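Local coordinates for protein listeriolysin O (Listeria monocytogenes, PDB 4CDB) that perforates cholesterol-containing host membranes, changing shape drastically after binding so that it inserts and assembles into an oligomeric pore, at residues K380-H385 against N468-I473; V390-I395 against N419-A424; S396-N401 against E408-K413; V441-C446 against T456-R461. All coordinates share one frame; numbering follows the deposited sequence.

Contact 1. Residues K380-H385 against N468-I473; sequences KINIDH and NRNISI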
loop_
_atom_site.group_PDB
_atom_site.type_symbol
_atom_site.label_atom_id
_atom_site.label_comp_id
_atom_site.label_asym_id
_atom_site.label_seq_id
_atom_site.Cartn_x
_atom_site.Cartn_y
_atom_site.Cartn_z
ATOM N N LYS A 380 1.175 26.516 27.442
ATOM C CA LYS A 380 1.320 27.351 28.626
ATOM C C LYS A 380 0.358 28.532 28.583
ATOM O O LYS A 380 0.059 29.064 27.512
ATOM C CB LYS A 380 2.759 27.864 28.748
ATOM C CG LYS A 380 3.805 26.769 28.918
ATOM C CD LYS A 380 5.215 27.345 28.937
ATOM C CE LYS A 380 5.372 28.373 30.044
ATOM N NZ LYS A 380 6.742 28.952 30.084
ATOM N N ILE A 381 -0.139 28.926 29.751
ATOM C CA ILE A 381 -0.877 30.174 29.881
ATOM C C ILE A 381 -0.038 31.152 30.692
ATOM O O ILE A 381 0.240 30.918 31.870
ATOM C CB ILE A 381 -2.242 29.975 30.556
ATOM C CG1 ILE A 381 -3.081 28.968 29.773
ATOM C CG2 ILE A 381 -2.985 31.299 30.659
ATOM C CD1 ILE A 381 -4.481 28.794 30.319
ATOM N N ASN A 382 0.371 32.242 30.052
ATOM C CA ASN A 382 1.250 33.215 30.686
ATOM C C ASN A 382 0.476 34.425 31.198
ATOM O O ASN A 382 -0.126 35.164 30.419
ATOM C CB ASN A 382 2.348 33.642 29.709
ATOM C CG ASN A 382 3.090 32.457 29.118
ATOM O OD1 ASN A 382 3.528 31.561 29.840
ATOM N ND2 ASN A 382 3.220 32.439 27.796
ATOM N N ILE A 383 0.488 34.614 32.515
ATOM C CA ILE A 383 -0.251 35.704 33.144
ATOM C C ILE A 383 0.662 36.879 33.466
ATOM O O ILE A 383 1.726 36.703 34.061
ATOM C CB ILE A 383 -0.922 35.251 34.456
ATOM C CG1 ILE A 383 -1.801 34.027 34.214
ATOM C CG2 ILE A 383 -1.735 36.389 35.064
ATOM C CD1 ILE A 383 -2.919 34.271 33.236
ATOM N N ASP A 384 0.239 38.078 33.078
ATOM C CA ASP A 384 0.976 39.288 33.416
ATOM C C ASP A 384 0.036 40.358 33.960
ATOM O O ASP A 384 -0.832 40.860 33.247
ATOM C CB ASP A 384 1.734 39.820 32.198
ATOM C CG ASP A 384 2.727 40.909 32.560
ATOM O OD1 ASP A 384 2.294 42.052 32.816
ATOM O OD2 ASP A 384 3.941 40.620 32.586
ATOM N N HIS A 385 0.216 40.697 35.232
ATOM C CA HIS A 385 -0.591 41.723 35.884
ATOM C C HIS A 385 0.281 42.929 36.212
ATOM O O HIS A 385 1.208 42.833 37.016
ATOM C CB HIS A 385 -1.233 41.154 37.155
ATOM C CG HIS A 385 -1.888 42.183 38.028
ATOM N ND1 HIS A 385 -2.330 43.399 37.557
ATOM C CD2 HIS A 385 -2.177 42.163 39.351
ATOM C CE1 HIS A 385 -2.860 44.089 38.554
ATOM N NE2 HIS A 385 -2.780 43.361 39.651
ATOM N N ASN A 468 1.464 28.946 23.514
ATOM C CA ASN A 468 1.584 30.029 24.481
ATOM C C ASN A 468 0.423 31.011 24.394
ATOM O O ASN A 468 0.333 31.795 23.448
ATOM C CB ASN A 468 2.912 30.770 24.310
ATOM C CG ASN A 468 4.091 29.985 24.845
ATOM O OD1 ASN A 468 4.408 30.052 26.033
ATOM N ND2 ASN A 468 4.754 29.238 23.970
ATOM N N ARG A 469 -0.471 30.955 25.378
ATOM C CA ARG A 469 -1.535 31.943 25.495
ATOM C C ARG A 469 -1.140 32.993 26.527
ATOM O O ARG A 469 -1.027 32.694 27.717
ATOM C CB ARG A 469 -2.860 31.284 25.889
ATOM C CG ARG A 469 -4.002 32.274 26.071
ATOM C CD ARG A 469 -5.326 31.574 26.337
ATOM N NE ARG A 469 -5.689 30.663 25.256
ATOM C CZ ARG A 469 -6.296 31.035 24.134
ATOM N NH1 ARG A 469 -6.611 32.306 23.938
ATOM N NH2 ARG A 469 -6.587 30.132 23.209
ATOM N N ASN A 470 -0.922 34.221 26.066
ATOM C CA ASN A 470 -0.472 35.294 26.945
ATOM C C ASN A 470 -1.615 36.188 27.411
ATOM O O ASN A 470 -2.155 36.979 26.636
ATOM C CB ASN A 470 0.611 36.131 26.265
ATOM C CG ASN A 470 1.757 35.287 25.751
ATOM O OD1 ASN A 470 2.626 34.866 26.515
ATOM N ND2 ASN A 470 1.768 35.034 24.448
ATOM N N ILE A 471 -1.975 36.051 28.682
ATOM C CA ILE A 471 -3.019 36.874 29.277
ATOM C C ILE A 471 -2.381 38.025 30.042
ATOM O O ILE A 471 -1.652 37.810 31.012
ATOM C CB ILE A 471 -3.896 36.058 30.246
ATOM C CG1 ILE A 471 -4.436 34.808 29.551
ATOM C CG2 ILE A 471 -5.034 36.911 30.792
ATOM C CD1 ILE A 471 -5.440 35.106 28.459
ATOM N N SER A 472 -2.649 39.251 29.605
ATOM C CA SER A 472 -2.095 40.427 30.267
ATOM C C SER A 472 -3.191 41.399 30.677
ATOM O O SER A 472 -4.153 41.608 29.939
ATOM C CB SER A 472 -1.093 41.135 29.353
ATOM O OG SER A 472 -0.016 40.275 29.018
ATOM N N ILE A 473 -3.050 41.981 31.864
ATOM C CA ILE A 473 -3.951 43.038 32.304
ATOM C C ILE A 473 -3.154 44.232 32.814
ATOM O O ILE A 473 -2.104 44.069 33.437
ATOM C CB ILE A 473 -4.930 42.562 33.401
ATOM C CG1 ILE A 473 -4.171 42.022 34.616
ATOM C CG2 ILE A 473 -5.873 41.507 32.851
ATOM C CD1 ILE A 473 -5.068 41.677 35.798
HETATM O O HOH W 1 6.668 30.076 27.401
HETATM O O HOH W 2 1.248 37.605 29.425
#
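Asn382 spans two asparagines of the parallel neighbour strand 468-473, its ND2 giving one hydrogen to Asn468 OD1 at 3.2 Å and the other to Asn470 OD1 at 2.8 Å. With its CG beside the backbone N (chi1 -53°), the amide leans over that strand and both acceptors lie close to its plane. They are used differently: Asn468 OD1 is met on a lone pair, whereas Asn470 OD1 is approached from 42° above its carbonyl plane. Ser429 holds Asn382 OD1, which fixes the rotation of the amide. Asn468 OD1 also takes a hydrogen from a water that accepts from Lys380 NZ.

The other face is buried and mainly aliphatic, though Arg469, held by Asn484 and Pro464 O, and His385 share it. Ile383 folds back at chi2 (-61°) and lays CD1 on Ile471 CB at 3.6 Å, while Ile381 CG2 rests beside Ile471 CG1 at 4.0 Å. Ile473 CD1 lies 3.7 Å from His385 ND1.

Five backbone bonds, such as Arg469 N to Lys380 O at 2.9 Å, fix a register that sets Asn382 beside Asn470 and Ile383 beside Ile471: amides and water suit the partly exposed face, branched aliphatic chains the buried interior of the beta sandwich.

Contact 2. Residues V390-I395 against N419-A424; sequences VAQFNI and NKSKLA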
loop_
_atom_site.group_PDB
_atom_site.type_symbol
_atom_site.label_atom_id
_atom_site.label_comp_id
_atom_site.label_asym_id
_atom_site.label_seq_id
_atom_site.Cartn_x
_atom_site.Cartn_y
_atom_site.Cartn_z
ATOM N N VAL A 390 -5.926 45.871 42.659
ATOM C CA VAL A 390 -5.915 44.499 43.146
ATOM C C VAL A 390 -6.686 43.632 42.159
ATOM O O VAL A 390 -7.804 43.975 41.771
ATOM C CB VAL A 390 -6.575 44.376 44.536
ATOM C CG1 VAL A 390 -6.558 42.929 44.995
ATOM C CG2 VAL A 390 -5.873 45.268 45.552
ATOM N N ALA A 391 -6.090 42.518 41.746
ATOM C CA ALA A 391 -6.732 41.636 40.778
ATOM C C ALA A 391 -6.924 40.223 41.320
ATOM O O ALA A 391 -6.143 39.754 42.149
ATOM C CB ALA A 391 -5.927 41.596 39.490
ATOM N N GLN A 392 -7.971 39.552 40.848
ATOM C CA GLN A 392 -8.182 38.141 41.150
ATOM C C GLN A 392 -8.490 37.383 39.867
ATOM O O GLN A 392 -9.314 37.819 39.065
ATOM C CB GLN A 392 -9.322 37.950 42.155
ATOM C CG GLN A 392 -8.961 38.307 43.589
ATOM C CD GLN A 392 -10.022 37.873 44.590
ATOM O OE1 GLN A 392 -10.912 37.085 44.267
ATOM N NE2 GLN A 392 -9.929 38.387 45.811
ATOM N N PHE A 393 -7.827 36.246 39.682
ATOM C CA PHE A 393 -8.021 35.436 38.488
ATOM C C PHE A 393 -8.827 34.185 38.792
ATOM O O PHE A 393 -8.812 33.674 39.912
ATOM C CB PHE A 393 -6.673 35.034 37.884
ATOM C CG PHE A 393 -5.810 36.198 37.505
ATOM C CD1 PHE A 393 -4.944 36.767 38.427
ATOM C CD2 PHE A 393 -5.863 36.728 36.225
ATOM C CE1 PHE A 393 -4.148 37.844 38.081
ATOM C CE2 PHE A 393 -5.068 37.804 35.874
ATOM C CZ PHE A 393 -4.210 38.361 36.804
ATOM N N ASN A 394 -9.539 33.701 37.783
ATOM C CA ASN A 394 -10.172 32.396 37.858
ATOM C C ASN A 394 -9.964 31.644 36.551
ATOM O O ASN A 394 -10.628 31.918 35.550
ATOM C CB ASN A 394 -11.660 32.518 38.182
ATOM C CG ASN A 394 -12.274 31.190 38.565
ATOM O OD1 ASN A 394 -12.618 30.381 37.704
ATOM N ND2 ASN A 394 -12.409 30.953 39.865
ATOM N N ILE A 395 -9.023 30.707 36.558
ATOM C CA ILE A 395 -8.696 29.967 35.351
ATOM C C ILE A 395 -8.924 28.474 35.557
ATOM O O ILE A 395 -8.398 27.882 36.499
ATOM C CB ILE A 395 -7.246 30.234 34.912
ATOM C CG1 ILE A 395 -7.025 31.738 34.734
ATOM C CG2 ILE A 395 -6.929 29.484 33.629
ATOM C CD1 ILE A 395 -5.642 32.111 34.274
ATOM N N ASN A 419 -8.921 32.913 42.695
ATOM C CA ASN A 419 -9.589 33.665 43.754
ATOM C C ASN A 419 -8.634 34.215 44.814
ATOM O O ASN A 419 -9.017 34.402 45.969
ATOM C CB ASN A 419 -10.685 32.812 44.408
ATOM C CG ASN A 419 -11.661 32.239 43.396
ATOM O OD1 ASN A 419 -12.152 32.949 42.519
ATOM N ND2 ASN A 419 -11.937 30.944 43.508
ATOM N N LYS A 420 -7.392 34.472 44.417
ATOM C CA LYS A 420 -6.415 35.075 45.316
ATOM C C LYS A 420 -6.054 36.481 44.848
ATOM O O LYS A 420 -5.748 36.695 43.677
ATOM C CB LYS A 420 -5.156 34.210 45.412
ATOM C CG LYS A 420 -5.387 32.828 46.007
ATOM C CD LYS A 420 -4.084 32.044 46.102
ATOM C CE LYS A 420 -4.305 30.649 46.671
ATOM N NZ LYS A 420 -3.033 29.876 46.766
ATOM N N SER A 421 -6.089 37.439 45.769
ATOM C CA SER A 421 -5.770 38.825 45.438
ATOM C C SER A 421 -4.302 39.019 45.062
ATOM O O SER A 421 -3.400 38.661 45.819
ATOM C CB SER A 421 -6.144 39.742 46.597
ATOM O OG SER A 421 -7.549 39.752 46.764
ATOM N N LYS A 422 -4.072 39.598 43.889
ATOM C CA LYS A 422 -2.719 39.768 43.379
ATOM C C LYS A 422 -2.421 41.235 43.113
ATOM O O LYS A 422 -3.248 41.948 42.545
ATOM C CB LYS A 422 -2.535 38.972 42.086
ATOM C CG LYS A 422 -2.822 37.480 42.208
ATOM C CD LYS A 422 -1.838 36.795 43.145
ATOM C CE LYS A 422 -2.078 35.291 43.199
ATOM N NZ LYS A 422 -1.123 34.608 44.119
ATOM N N LEU A 423 -1.238 41.679 43.526
ATOM C CA LEU A 423 -0.791 43.041 43.255
ATOM C C LEU A 423 0.236 43.038 42.127
ATOM O O LEU A 423 0.956 42.057 41.937
ATOM C CB LEU A 423 -0.165 43.665 44.505
ATOM C CG LEU A 423 -1.043 43.859 45.742
ATOM C CD1 LEU A 423 -0.278 44.576 46.847
ATOM C CD2 LEU A 423 -2.292 44.633 45.376
ATOM N N ALA A 424 0.296 44.133 41.376
ATOM C CA ALA A 424 1.334 44.301 40.367
ATOM C C ALA A 424 2.663 44.489 41.090
ATOM O O ALA A 424 2.695 45.087 42.167
ATOM C CB ALA A 424 1.025 45.508 39.497
HETATM O O HOH W 3 -6.039 35.307 41.563
#
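Val390 meets the 419-424 loop with both methyls: CG1 touches Ser421 CB and CG2 touches Leu423 CD2, each pair 3.6 Å apart, giving the valine apolar company at the surface. Ala391 then pairs with Lys422 through two backbone bonds, Ala391 N to Lys422 O at 3.0 Å and Lys422 N to Ala391 O at 2.7 Å, a single antiparallel bridge. A small side chain suits Ala391, which is buried against His385 and Ile473.

Gln392 turns back outward. Its chi1 of -75° sets CG beside the backbone N, and the extended chain runs past Lys420 O to deliver NE2 to Ser421 OG at 2.9 Å, the oxygen lying near the amide plane. At Phe393 the backbones part enough for a water to link Phe393 N with Lys420 O, and they rejoin where Asn419 N bonds Phe393 O at 2.9 Å. The ring points inward, with Lys422 CG at its edge; the amine of that lysine goes on to Glu417. Asn394 lies alongside Asn419, Asn394 ND2 giving a weak hydrogen bond to Asn419 OD1 at 3.3 Å. Asn419 has a positive phi (61°), a conformation asparagine tolerates well.

The start of strand 391-402 is bordered by this irregular loop, which leads from strand 408-414 to strand 426-432, and by strand 436-449 on its other edge, while Phe393 packs on Ile383 and His385 of strand 362-385 and on Ile473 of strand 468-475.

Contact 3. Residues S396-N401 against E408-K413; sequences SWDEVN and EIVQHK. With NA (sodium ion), chain I.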
loop_
_atom_site.group_PDB
_atom_site.type_symbol
_atom_site.label_atom_id
_atom_site.label_comp_id
_atom_site.label_asym_id
_atom_site.label_seq_id
_atom_site.Cartn_x
_atom_site.Cartn_y
_atom_site.Cartn_z
ATOM N N SER A 396 -9.725 27.879 34.678
ATOM C CA SER A 396 -10.070 26.465 34.776
ATOM C C SER A 396 -9.990 25.783 33.415
ATOM O O SER A 396 -9.961 26.448 32.378
ATOM C CB SER A 396 -11.476 26.296 35.359
ATOM O OG SER A 396 -12.446 26.932 34.541
ATOM N N TRP A 397 -9.951 24.453 33.431
ATOM C CA TRP A 397 -9.909 23.657 32.208
ATOM C C TRP A 397 -10.252 22.196 32.491
ATOM O O TRP A 397 -10.318 21.777 33.648
ATOM C CB TRP A 397 -8.530 23.753 31.546
ATOM C CG TRP A 397 -7.424 23.184 32.381
ATOM C CD1 TRP A 397 -6.947 21.905 32.349
ATOM C CD2 TRP A 397 -6.658 23.873 33.375
ATOM N NE1 TRP A 397 -5.931 21.756 33.261
ATOM C CE2 TRP A 397 -5.735 22.949 33.904
ATOM C CE3 TRP A 397 -6.663 25.181 33.868
ATOM C CZ2 TRP A 397 -4.824 23.295 34.903
ATOM C CZ3 TRP A 397 -5.758 25.520 34.860
ATOM C CH2 TRP A 397 -4.852 24.581 35.367
ATOM N N ASP A 398 -10.474 21.429 31.427
ATOM C CA ASP A 398 -10.753 20.002 31.549
ATOM C C ASP A 398 -9.589 19.181 31.009
ATOM O O ASP A 398 -8.968 19.557 30.014
ATOM C CB ASP A 398 -12.029 19.633 30.790
ATOM C CG ASP A 398 -13.283 20.145 31.470
ATOM O OD1 ASP A 398 -13.350 20.091 32.715
ATOM O OD2 ASP A 398 -14.203 20.601 30.757
ATOM N N GLU A 399 -9.294 18.067 31.671
ATOM C CA GLU A 399 -8.293 17.124 31.183
ATOM C C GLU A 399 -8.949 15.780 30.879
ATOM O O GLU A 399 -9.565 15.167 31.752
ATOM C CB GLU A 399 -7.157 16.960 32.195
ATOM C CG GLU A 399 -6.336 18.223 32.407
ATOM C CD GLU A 399 -5.177 18.016 33.361
ATOM O OE1 GLU A 399 -4.897 16.852 33.712
ATOM O OE2 GLU A 399 -4.548 19.019 33.759
ATOM N N VAL A 400 -8.822 15.330 29.635
ATOM C CA VAL A 400 -9.505 14.120 29.193
ATOM C C VAL A 400 -8.582 12.906 29.157
ATOM O O VAL A 400 -7.577 12.899 28.445
ATOM C CB VAL A 400 -10.145 14.320 27.807
ATOM C CG1 VAL A 400 -10.690 13.002 27.276
ATOM C CG2 VAL A 400 -11.246 15.364 27.883
ATOM N N ASN A 401 -8.932 11.885 29.933
ATOM C CA ASN A 401 -8.203 10.621 29.929
ATOM C C ASN A 401 -9.114 9.450 29.574
ATOM O O ASN A 401 -10.283 9.645 29.241
ATOM C CB ASN A 401 -7.520 10.382 31.277
ATOM C CG ASN A 401 -6.430 11.393 31.562
ATOM O OD1 ASN A 401 -5.271 11.193 31.197
ATOM N ND2 ASN A 401 -6.797 12.490 32.212
ATOM N N GLU A 408 -13.893 7.680 27.798
ATOM C CA GLU A 408 -13.339 8.955 28.247
ATOM C C GLU A 408 -13.593 9.243 29.723
ATOM O O GLU A 408 -14.664 8.947 30.254
ATOM C CB GLU A 408 -13.888 10.112 27.407
ATOM C CG GLU A 408 -13.240 10.264 26.042
ATOM C CD GLU A 408 -13.451 11.647 25.456
ATOM O OE1 GLU A 408 -14.240 12.424 26.034
ATOM O OE2 GLU A 408 -12.823 11.960 24.422
ATOM N N ILE A 409 -12.594 9.827 30.376
ATOM C CA ILE A 409 -12.748 10.334 31.731
ATOM C C ILE A 409 -12.396 11.814 31.721
ATOM O O ILE A 409 -11.257 12.183 31.433
ATOM C CB ILE A 409 -11.811 9.626 32.727
ATOM C CG1 ILE A 409 -11.333 8.281 32.174
ATOM C CG2 ILE A 409 -12.494 9.459 34.078
ATOM C CD1 ILE A 409 -10.307 7.598 33.056
ATOM N N VAL A 410 -13.371 12.664 32.030
ATOM C CA VAL A 410 -13.148 14.105 32.012
ATOM C C VAL A 410 -13.005 14.672 33.424
ATOM O O VAL A 410 -13.962 14.683 34.198
ATOM C CB VAL A 410 -14.286 14.840 31.283
ATOM C CG1 VAL A 410 -13.890 16.278 30.999
ATOM C CG2 VAL A 410 -14.625 14.124 29.989
ATOM N N GLN A 411 -11.802 15.134 33.754
ATOM C CA GLN A 411 -11.543 15.764 35.044
ATOM C C GLN A 411 -11.501 17.278 34.898
ATOM O O GLN A 411 -10.843 17.800 33.999
ATOM C CB GLN A 411 -10.214 15.277 35.627
ATOM C CG GLN A 411 -10.269 13.921 36.307
ATOM C CD GLN A 411 -8.904 13.454 36.783
ATOM O OE1 GLN A 411 -7.911 13.570 36.064
ATOM N NE2 GLN A 411 -8.848 12.931 38.002
ATOM N N HIS A 412 -12.199 17.984 35.782
ATOM C CA HIS A 412 -12.140 19.442 35.785
ATOM C C HIS A 412 -10.958 19.904 36.629
ATOM O O HIS A 412 -10.698 19.351 37.698
ATOM C CB HIS A 412 -13.436 20.046 36.321
ATOM C CG HIS A 412 -13.550 21.520 36.092
ATOM N ND1 HIS A 412 -13.764 22.064 34.841
ATOM C CD2 HIS A 412 -13.475 22.564 36.948
ATOM C CE1 HIS A 412 -13.818 23.379 34.941
ATOM N NE2 HIS A 412 -13.646 23.710 36.207
ATOM N N LYS A 413 -10.244 20.917 36.149
ATOM C CA LYS A 413 -9.064 21.405 36.851
ATOM C C LYS A 413 -9.129 22.905 37.121
ATOM O O LYS A 413 -9.629 23.674 36.302
ATOM C CB LYS A 413 -7.793 21.055 36.071
ATOM C CG LYS A 413 -7.513 19.562 35.996
ATOM C CD LYS A 413 -7.179 18.998 37.370
ATOM C CE LYS A 413 -7.698 17.576 37.533
ATOM N NZ LYS A 413 -7.174 16.649 36.492
HETATM NA NA NA I . -10.840 12.180 22.887
HETATM O O HOH W 4 -9.169 12.482 33.282
#
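In the beta hairpin of strands 391-402 and 408-414, Trp397 lies against Lys413, whose CB sits over one face of the indole, 3.7 Å from the centroid of its five-membered ring. Trp397 NE1 bonds Glu399 OE2 at 3.1 Å, in the ring plane and on the anti lone pair, which helps to fix the carboxylate. Bent at chi2, chi3 and chi4, Lys413 curls its NZ toward Glu399 OE1, a long salt bridge of 3.6 Å; a lysine suits this place because its chain can lay CB on the indole and still carry the amine to the glutamate.

Trp397-Lys413, Glu399-Gln411 and Asn401-Ile409 are the hydrogen-bonded pairs of this antiparallel ladder, and strand 408-414 is an outermost strand of its four-stranded sheet.

The other face carries Asp398, His412 and the valines. With CG anti to the backbone N (chi1 -168°), His412 brings ND1 to Asp398 OD1 at 2.9 Å; the carboxylate is met from 37° above its plane. Val400 CG1 rests on Glu408 CD at 3.6 Å, and Glu408 OE2 binds a sodium ion at 2.5 Å together with Tyr402.

Contact 4. Residues V441-C446 against T456-R461; sequences VYAKEC and TVIDDR. With TAM (tris(hydroxyethyl)aminomethane), chain U; ACT (acetate ion), chain B.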
loop_
_atom_site.group_PDB
_atom_site.type_symbol
_atom_site.label_atom_id
_atom_site.label_comp_id
_atom_site.label_asym_id
_atom_site.label_seq_id
_atom_site.Cartn_x
_atom_site.Cartn_y
_atom_site.Cartn_z
ATOM N N VAL A 441 -10.709 31.573 30.975
ATOM C CA VAL A 441 -9.886 32.613 31.576
ATOM C C VAL A 441 -10.748 33.770 32.066
ATOM O O VAL A 441 -11.410 34.438 31.271
ATOM C CB VAL A 441 -8.840 33.142 30.581
ATOM C CG1 VAL A 441 -8.070 34.311 31.184
ATOM C CG2 VAL A 441 -7.895 32.025 30.173
ATOM N N TYR A 442 -10.737 33.990 33.379
ATOM C CA TYR A 442 -11.504 35.064 34.001
ATOM C C TYR A 442 -10.608 35.943 34.872
ATOM O O TYR A 442 -9.718 35.441 35.561
ATOM C CB TYR A 442 -12.644 34.482 34.843
ATOM C CG TYR A 442 -13.487 35.516 35.555
ATOM C CD1 TYR A 442 -14.570 36.112 34.921
ATOM C CD2 TYR A 442 -13.207 35.891 36.864
ATOM C CE1 TYR A 442 -15.346 37.054 35.568
ATOM C CE2 TYR A 442 -13.979 36.834 37.518
ATOM C CZ TYR A 442 -15.047 37.412 36.863
ATOM O OH TYR A 442 -15.820 38.351 37.506
ATOM N N ALA A 443 -10.848 37.252 34.848
ATOM C CA ALA A 443 -10.096 38.172 35.694
ATOM C C ALA A 443 -10.953 39.365 36.087
ATOM O O ALA A 443 -11.677 39.916 35.256
ATOM C CB ALA A 443 -8.832 38.637 34.986
ATOM N N LYS A 444 -10.868 39.752 37.357
ATOM C CA LYS A 444 -11.577 40.924 37.856
ATOM C C LYS A 444 -10.650 41.820 38.674
ATOM O O LYS A 444 -9.615 41.370 39.172
ATOM C CB LYS A 444 -12.790 40.516 38.698
ATOM C CG LYS A 444 -12.449 39.707 39.943
ATOM C CD LYS A 444 -13.707 39.311 40.706
ATOM C CE LYS A 444 -13.359 38.524 41.962
ATOM N NZ LYS A 444 -14.568 38.101 42.722
ATOM N N GLU A 445 -11.023 43.087 38.810
ATOM C CA GLU A 445 -10.203 44.036 39.552
ATOM C C GLU A 445 -11.034 44.828 40.553
ATOM O O GLU A 445 -12.180 45.187 40.276
ATOM C CB GLU A 445 -9.467 44.977 38.594
ATOM C CG GLU A 445 -10.372 45.758 37.648
ATOM C CD GLU A 445 -10.606 47.192 38.092
ATOM O OE1 GLU A 445 -10.175 47.565 39.205
ATOM O OE2 GLU A 445 -11.226 47.948 37.318
ATOM N N CYS A 446 -10.454 45.092 41.720
ATOM C CA CYS A 446 -11.145 45.840 42.764
ATOM C C CYS A 446 -11.133 47.347 42.492
ATOM O O CYS A 446 -10.082 47.984 42.524
ATOM C CB CYS A 446 -10.528 45.543 44.134
ATOM S SG CYS A 446 -11.379 46.334 45.519
ATOM N N THR A 456 -15.338 43.105 36.255
ATOM C CA THR A 456 -14.819 42.069 35.373
ATOM C C THR A 456 -13.947 42.685 34.282
ATOM O O THR A 456 -14.354 43.638 33.618
ATOM C CB THR A 456 -15.958 41.257 34.722
ATOM O OG1 THR A 456 -16.713 40.590 35.740
ATOM C CG2 THR A 456 -15.398 40.222 33.757
ATOM N N VAL A 457 -12.744 42.145 34.112
ATOM C CA VAL A 457 -11.840 42.603 33.065
ATOM C C VAL A 457 -11.845 41.626 31.893
ATOM O O VAL A 457 -11.893 42.035 30.734
ATOM C CB VAL A 457 -10.397 42.754 33.588
ATOM C CG1 VAL A 457 -9.494 43.324 32.502
ATOM C CG2 VAL A 457 -10.376 43.644 34.811
ATOM N N ILE A 458 -11.787 40.332 32.207
ATOM C CA ILE A 458 -11.786 39.276 31.195
ATOM C C ILE A 458 -12.743 38.150 31.572
ATOM O O ILE A 458 -12.794 37.731 32.727
ATOM C CB ILE A 458 -10.382 38.646 31.032
ATOM C CG1 ILE A 458 -9.312 39.719 30.849
ATOM C CG2 ILE A 458 -10.353 37.664 29.859
ATOM C CD1 ILE A 458 -7.921 39.153 30.731
ATOM N N ASP A 459 -13.491 37.658 30.588
ATOM C CA ASP A 459 -14.344 36.490 30.774
ATOM C C ASP A 459 -14.406 35.682 29.479
ATOM O O ASP A 459 -15.428 35.667 28.795
ATOM C CB ASP A 459 -15.751 36.913 31.212
ATOM C CG ASP A 459 -16.553 35.768 31.820
ATOM O OD1 ASP A 459 -16.258 34.592 31.522
ATOM O OD2 ASP A 459 -17.488 36.051 32.599
ATOM N N ASP A 460 -13.303 35.018 29.142
ATOM C CA ASP A 460 -13.237 34.209 27.927
ATOM C C ASP A 460 -13.363 32.726 28.256
ATOM O O ASP A 460 -12.666 32.217 29.133
ATOM C CB ASP A 460 -11.938 34.477 27.166
ATOM C CG ASP A 460 -11.840 35.904 26.661
ATOM O OD1 ASP A 460 -12.897 36.548 26.484
ATOM O OD2 ASP A 460 -10.707 36.382 26.437
ATOM N N ARG A 461 -14.253 32.036 27.547
ATOM C CA ARG A 461 -14.568 30.649 27.867
ATOM C C ARG A 461 -14.367 29.707 26.683
ATOM O O ARG A 461 -14.422 30.127 25.526
ATOM C CB ARG A 461 -16.006 30.544 28.384
ATOM C CG ARG A 461 -16.364 31.624 29.391
ATOM C CD ARG A 461 -17.772 31.468 29.934
ATOM N NE ARG A 461 -18.153 32.621 30.746
ATOM C CZ ARG A 461 -19.247 32.680 31.499
ATOM N NH1 ARG A 461 -20.076 31.646 31.554
ATOM N NH2 ARG A 461 -19.508 33.773 32.202
HETATM C C TAM U . -15.721 41.145 27.690
HETATM C C1 TAM U . -17.247 41.123 27.647
HETATM C C2 TAM U . -15.119 39.808 28.116
HETATM C C3 TAM U . -15.295 42.292 28.603
HETATM C C4 TAM U . -17.830 39.735 27.884
HETATM C C5 TAM U . -13.717 39.627 27.539
HETATM C C6 TAM U . -14.973 41.823 30.018
HETATM N N TAM U . -15.235 41.446 26.344
HETATM O O4 TAM U . -18.678 39.786 29.038
HETATM O O5 TAM U . -13.126 38.445 28.088
HETATM O O6 TAM U . -16.179 41.433 30.687
HETATM C C ACT B . -14.655 38.608 46.314
HETATM O O ACT B . -14.166 38.026 45.322
HETATM O OXT ACT B . -15.782 39.147 46.275
HETATM C CH3 ACT B . -13.844 38.703 47.572
#
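Ala443 O receives two backbone N-H groups from the facing strand, Val457 N at 2.7 Å and Ile458 N at 3.1 Å: a classic beta bulge that shifts the register of this antiparallel hairpin by one residue. The bulge is the tight part of the contact. Beside it Val457 CG2 presses on Glu445 CG at 3.5 Å, so a methyl meets the aliphatic part of the acidic chain. Val441, Ala443 and Ile458 form a buried, apolar face, where Ala443, small enough for close pairing, sets CB 4.2 Å from Ile458 CB.

The face of Tyr442, Thr456 and Asp459 is partly exposed and polar. An extended chi1 (179°) carries the Tyr442 ring along the partner strand, where its OH accepts from Thr456 OG1 at 3.0 Å. Asp459 CG lies at the ring edge, with its carboxylate turned 85° from the ring plane, and Arg461 grips the two oxygens side-on through NE and NH2.

Strand 436-449 lies between strands 391-402 and 452-463, the latter outermost in the sheet. Along strand 452-463 a bound tris(hydroxyethyl)aminomethane accepts from Asp459 N through its O5 at 2.6 Å; Asp460 OD2 is held by Asn484. Ile458 packs on Ile471 and Ile473 of strand 468-475 and on Tyr482 of strand 480-486, while Glu445 and Cys446 begin the conserved undecapeptide at the far end of the hairpin.

In the fold
All four contacts belong to the beta-sandwich domain, far from the centre of the chain. Contact 1 lies in one sheet; in the other, contacts 3 and 4 each pair an outermost strand, 408-414 or 452-463, with an inner one, 391-402 or 436-449, and the two inner strands are neighbours. Contacts 1 and 4 supply facing apolar sides: Ile471 and Ile473 meet Ile458 across the interior. Contact 2 is the surface member, yet its Phe393 reaches that interior against Ile383 and Ile473. Contact 3 shares strand 391-402 but stands away from contacts 1 and 4. Its cross-strand polar contacts include a salt bridge and a His-carboxylate bond, whereas the direct side-chain hydrogen bonds of contact 1 join amides.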